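Local atomic coordinates of SAM-dependent methyltransferase (Exiguobacterium sibiricum 255-15, PDB entry 3D2L), a protein that probably transfers a methyl group from S-adenosylmethionine to an acceptor through a Rossmann-like methyltransferase domain. Residues F120-A123 / A124-L127; Y206-W209 / L210-G214. One frame throughout, in Å; residues are numbered along the deposited sequence.

Contact 1. Residues F120-A123 / A124-L127; sequences FDSA and ARLL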
# COMPACT_ATOMS: atom_id res chain seq x y z
N PHE A 120 -7.41 6.51 9.88
CA PHE A 120 -8.42 7.36 9.26
C PHE A 120 -8.55 8.73 9.91
O PHE A 120 -8.70 9.74 9.20
CB PHE A 120 -9.78 6.67 9.20
CG PHE A 120 -9.84 5.48 8.31
CD1 PHE A 120 -8.86 5.21 7.33
CD2 PHE A 120 -10.95 4.64 8.37
CE1 PHE A 120 -8.98 4.11 6.52
CE2 PHE A 120 -11.08 3.54 7.53
CZ PHE A 120 -10.11 3.28 6.60
N ASP A 121 -8.52 8.78 11.25
CA ASP A 121 -8.48 10.06 11.97
C ASP A 121 -7.27 10.90 11.60
O ASP A 121 -7.38 12.11 11.47
CB ASP A 121 -8.53 9.84 13.52
CG ASP A 121 -9.92 9.62 14.04
OD1 ASP A 121 -10.89 9.65 13.24
OD2 ASP A 121 -10.05 9.38 15.27
N SER A 122 -6.10 10.26 11.46
CA SER A 122 -4.89 10.96 11.08
C SER A 122 -5.03 11.56 9.67
O SER A 122 -4.63 12.73 9.39
CB SER A 122 -3.74 9.96 11.16
OG SER A 122 -2.58 10.42 10.54
N ALA A 123 -5.62 10.76 8.78
CA ALA A 123 -5.86 11.19 7.39
C ALA A 123 -6.79 12.41 7.40
O ALA A 123 -6.53 13.41 6.71
CB ALA A 123 -6.46 9.99 6.54
N ALA A 124 -7.85 12.35 8.19
CA ALA A 124 -8.83 13.43 8.25
C ALA A 124 -8.21 14.72 8.79
O ALA A 124 -8.62 15.82 8.38
CB ALA A 124 -10.02 13.01 9.10
N ARG A 125 -7.27 14.60 9.73
CA ARG A 125 -6.62 15.79 10.27
C ARG A 125 -5.73 16.46 9.25
O ARG A 125 -5.56 17.66 9.30
CB ARG A 125 -5.80 15.47 11.51
CG ARG A 125 -6.61 15.19 12.74
CD ARG A 125 -5.76 15.21 13.97
NE ARG A 125 -4.69 14.23 13.92
CZ ARG A 125 -4.77 12.95 14.29
NH1 ARG A 125 -5.88 12.41 14.77
NH2 ARG A 125 -3.68 12.20 14.19
N LEU A 126 -5.13 15.69 8.37
CA LEU A 126 -4.20 16.20 7.34
C LEU A 126 -4.90 16.80 6.10
O LEU A 126 -4.30 17.57 5.35
CB LEU A 126 -3.31 15.05 6.87
CG LEU A 126 -1.85 15.27 6.47
CD1 LEU A 126 -1.38 14.10 5.55
CD2 LEU A 126 -1.60 16.64 5.79
N LEU A 127 -6.13 16.41 5.83
CA LEU A 127 -6.86 16.90 4.68
C LEU A 127 -7.78 18.03 5.10
O LEU A 127 -8.23 18.09 6.24
CB LEU A 127 -7.72 15.76 4.10
CG LEU A 127 -7.03 14.50 3.62
CD1 LEU A 127 -8.02 13.30 3.51
CD2 LEU A 127 -6.36 14.85 2.26

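Contact 2. Residues Y206-W209 / L210-G214; sequences YITW and LREAG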
# COMPACT_ATOMS: atom_id res chain seq x y z
N TYR A 206 -15.18 -1.11 6.61
CA TYR A 206 -14.36 0.04 6.24
C TYR A 206 -15.18 1.32 5.98
O TYR A 206 -14.74 2.40 6.33
CB TYR A 206 -13.51 -0.25 5.00
CG TYR A 206 -12.29 -1.17 5.25
CD1 TYR A 206 -11.17 -0.70 5.93
CD2 TYR A 206 -12.25 -2.44 4.72
CE1 TYR A 206 -10.05 -1.51 6.14
CE2 TYR A 206 -11.14 -3.25 4.89
CZ TYR A 206 -10.04 -2.78 5.60
OH TYR A 206 -8.96 -3.59 5.78
N ILE A 207 -16.32 1.20 5.31
CA ILE A 207 -17.25 2.32 5.04
C ILE A 207 -17.69 2.92 6.37
O ILE A 207 -17.71 4.11 6.52
CB ILE A 207 -18.51 1.86 4.24
CG1 ILE A 207 -18.14 1.46 2.79
CG2 ILE A 207 -19.60 2.98 4.21
CD1 ILE A 207 -19.25 0.55 2.06
N THR A 208 -18.04 2.09 7.35
CA THR A 208 -18.45 2.60 8.66
C THR A 208 -17.38 3.41 9.36
O THR A 208 -17.64 4.46 9.91
CB THR A 208 -18.87 1.42 9.59
OG1 THR A 208 -20.04 0.83 9.03
CG2 THR A 208 -19.19 1.92 10.98
N TRP A 209 -16.16 2.89 9.35
CA TRP A 209 -15.03 3.57 9.94
C TRP A 209 -14.74 4.86 9.23
O TRP A 209 -14.42 5.84 9.89
CB TRP A 209 -13.78 2.67 9.94
CG TRP A 209 -13.84 1.48 10.90
CD1 TRP A 209 -14.51 1.42 12.08
CD2 TRP A 209 -13.13 0.25 10.78
NE1 TRP A 209 -14.29 0.20 12.69
CE2 TRP A 209 -13.44 -0.53 11.91
CE3 TRP A 209 -12.29 -0.29 9.79
CZ2 TRP A 209 -12.94 -1.81 12.07
CZ3 TRP A 209 -11.77 -1.53 9.97
CH2 TRP A 209 -12.08 -2.28 11.10
N LEU A 210 -14.79 4.86 7.90
CA LEU A 210 -14.60 6.09 7.14
C LEU A 210 -15.61 7.16 7.56
O LEU A 210 -15.22 8.29 7.80
CB LEU A 210 -14.68 5.85 5.64
CG LEU A 210 -13.43 5.18 5.04
CD1 LEU A 210 -13.73 4.60 3.63
CD2 LEU A 210 -12.19 6.14 5.06
N ARG A 211 -16.89 6.81 7.63
CA ARG A 211 -17.92 7.75 8.09
C ARG A 211 -17.66 8.21 9.54
O ARG A 211 -17.81 9.39 9.84
CB ARG A 211 -19.29 7.12 7.96
CG ARG A 211 -19.67 6.89 6.52
CD ARG A 211 -20.96 6.09 6.43
NE ARG A 211 -21.29 5.78 5.04
CZ ARG A 211 -22.09 4.79 4.65
NH1 ARG A 211 -22.67 3.98 5.52
NH2 ARG A 211 -22.31 4.64 3.36
N GLU A 212 -17.28 7.30 10.44
CA GLU A 212 -16.94 7.67 11.83
C GLU A 212 -15.77 8.68 11.86
O GLU A 212 -15.78 9.61 12.66
CB GLU A 212 -16.66 6.44 12.69
CG GLU A 212 -17.92 5.65 12.91
CD GLU A 212 -17.73 4.38 13.70
OE1 GLU A 212 -16.60 3.81 13.73
OE2 GLU A 212 -18.77 3.93 14.24
N ALA A 213 -14.84 8.57 10.89
CA ALA A 213 -13.70 9.49 10.79
C ALA A 213 -13.97 10.80 10.05
O ALA A 213 -13.06 11.61 9.83
CB ALA A 213 -12.49 8.80 10.18
N GLY A 214 -15.22 11.02 9.66
CA GLY A 214 -15.63 12.27 9.02
C GLY A 214 -15.49 12.34 7.50
O GLY A 214 -15.39 13.44 6.95

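Contact 1. Residues F120-A123 / A124-L127
Arg-125 folds back against the preceding turn of its helix, beside Asp-121 and Ser-122. This is the C-terminal end of helix 113-126, which packs on the mixed sheet of the Rossmann-like methyltransferase fold; Leu-127 is the first residue to leave helical phi/psi. The tight side faces the sheet. There the CB of Ala-123 sits against Ile-100 and Phe-215, and Leu-127 turns its branched end back under the helix, its CG 3.3 Å from Ala-123 O. That carbonyl also takes the N-H of Leu-127 at 3.2 Å, nearly in line with its C=O, and a weak second bond from Leu-126 N. Ser-122 is buried too; in the conformer given, its OG bonds to the backbone N of Leu-91.

The solvent side is looser. Asp-121 and Arg-125 stand one turn apart, yet Asp-121 OD2 and Arg-125 NH1 remain 5.2 Å from each other, and no salt bridge forms. A bend at chi3 (-59°) brings the arginine tip back along the helix and sets one guanidinium face over Asp-121 O and Ser-122 CA, both offset toward its rim, with Arg-125 NH2 3.6 Å from Ser-122 CA.

Contact 2. Residues Y206-W209 / L210-G214
Ile-207 and Arg-211 lie side by side, pointing the same way, at the border of the buried face: the isoleucine rests partly on Val-217 and Val-220, the arginine is exposed. The isoleucine methyl CG2 sits over the centre of one guanidinium face, but the 3.1 Å from Ile-207 CG2 to Arg-211 CZ is shorter than normal packing allows, and the exact placement of the guanidinium is doubtful. Ile-207 places CG2 anti to its own backbone N, and Arg-211 runs extended from CG to NE (chi3 -176°), which carries the flat group out alongside the methyl.

Thr-208 and Glu-212 repeat the parallel arrangement one residue further on, more loosely, with Thr-208 CG2 3.9 Å from Glu-212 OE2. The threonine hydroxyl takes no part in this pair; OG1 bonds to the carbonyl of Glu-204, one turn back. The other carboxylate oxygen of Glu-212 reaches the edge of the indole in the ring plane, OE1 lying 3.6 Å from Trp-209 CD1, while the carboxylate itself is turned 39° from the ring.

All this happens on the last turns of helix 203-212. Ala-213 N to Trp-209 O, at 2.9 Å, is its last regular bond; a Schellman motif follows, in which Gly-214, at positive phi (88°), sends its N-H back to Arg-211 O. The chain then enters strand 215-222, at the edge of the mixed sheet.

On the buried side Leu-210 folds its side chain back over the previous turn, CG 3.3 Å from Tyr-206 O, the same carbonyl that receives its N-H. Its branched end meets Leu-133, Phe-135, Phe-215 and Val-217 on the sheet. Tyr-206 leads away toward Leu-107 and Val-137, and the Trp-209 ring packs edge-to-face with Tyr-201.

Contacts 1 and 2 are the C-terminal turns of two different helices, 113-126 and 203-212, with centres 12 Å apart, and the helices touch directly: Phe-120 CE2 lies 3.7 Å from Trp-209 CB, and Ala-124 CB 3.4 Å from Ala-213 O. Both bury their apolar side against the mixed sheet and share Phe-215 and Phe-135 as neighbours. Each has charged residues on its outer side. In contact 1 the arginine lies against backbone atoms, whereas in contact 2 its neighbour is an aliphatic side chain. The exits differ too: Leu-127 leaves helix 113-126 in an extended conformation, while helix 203-212 turns through Gly-214 at positive phi before the edge strand 215-222.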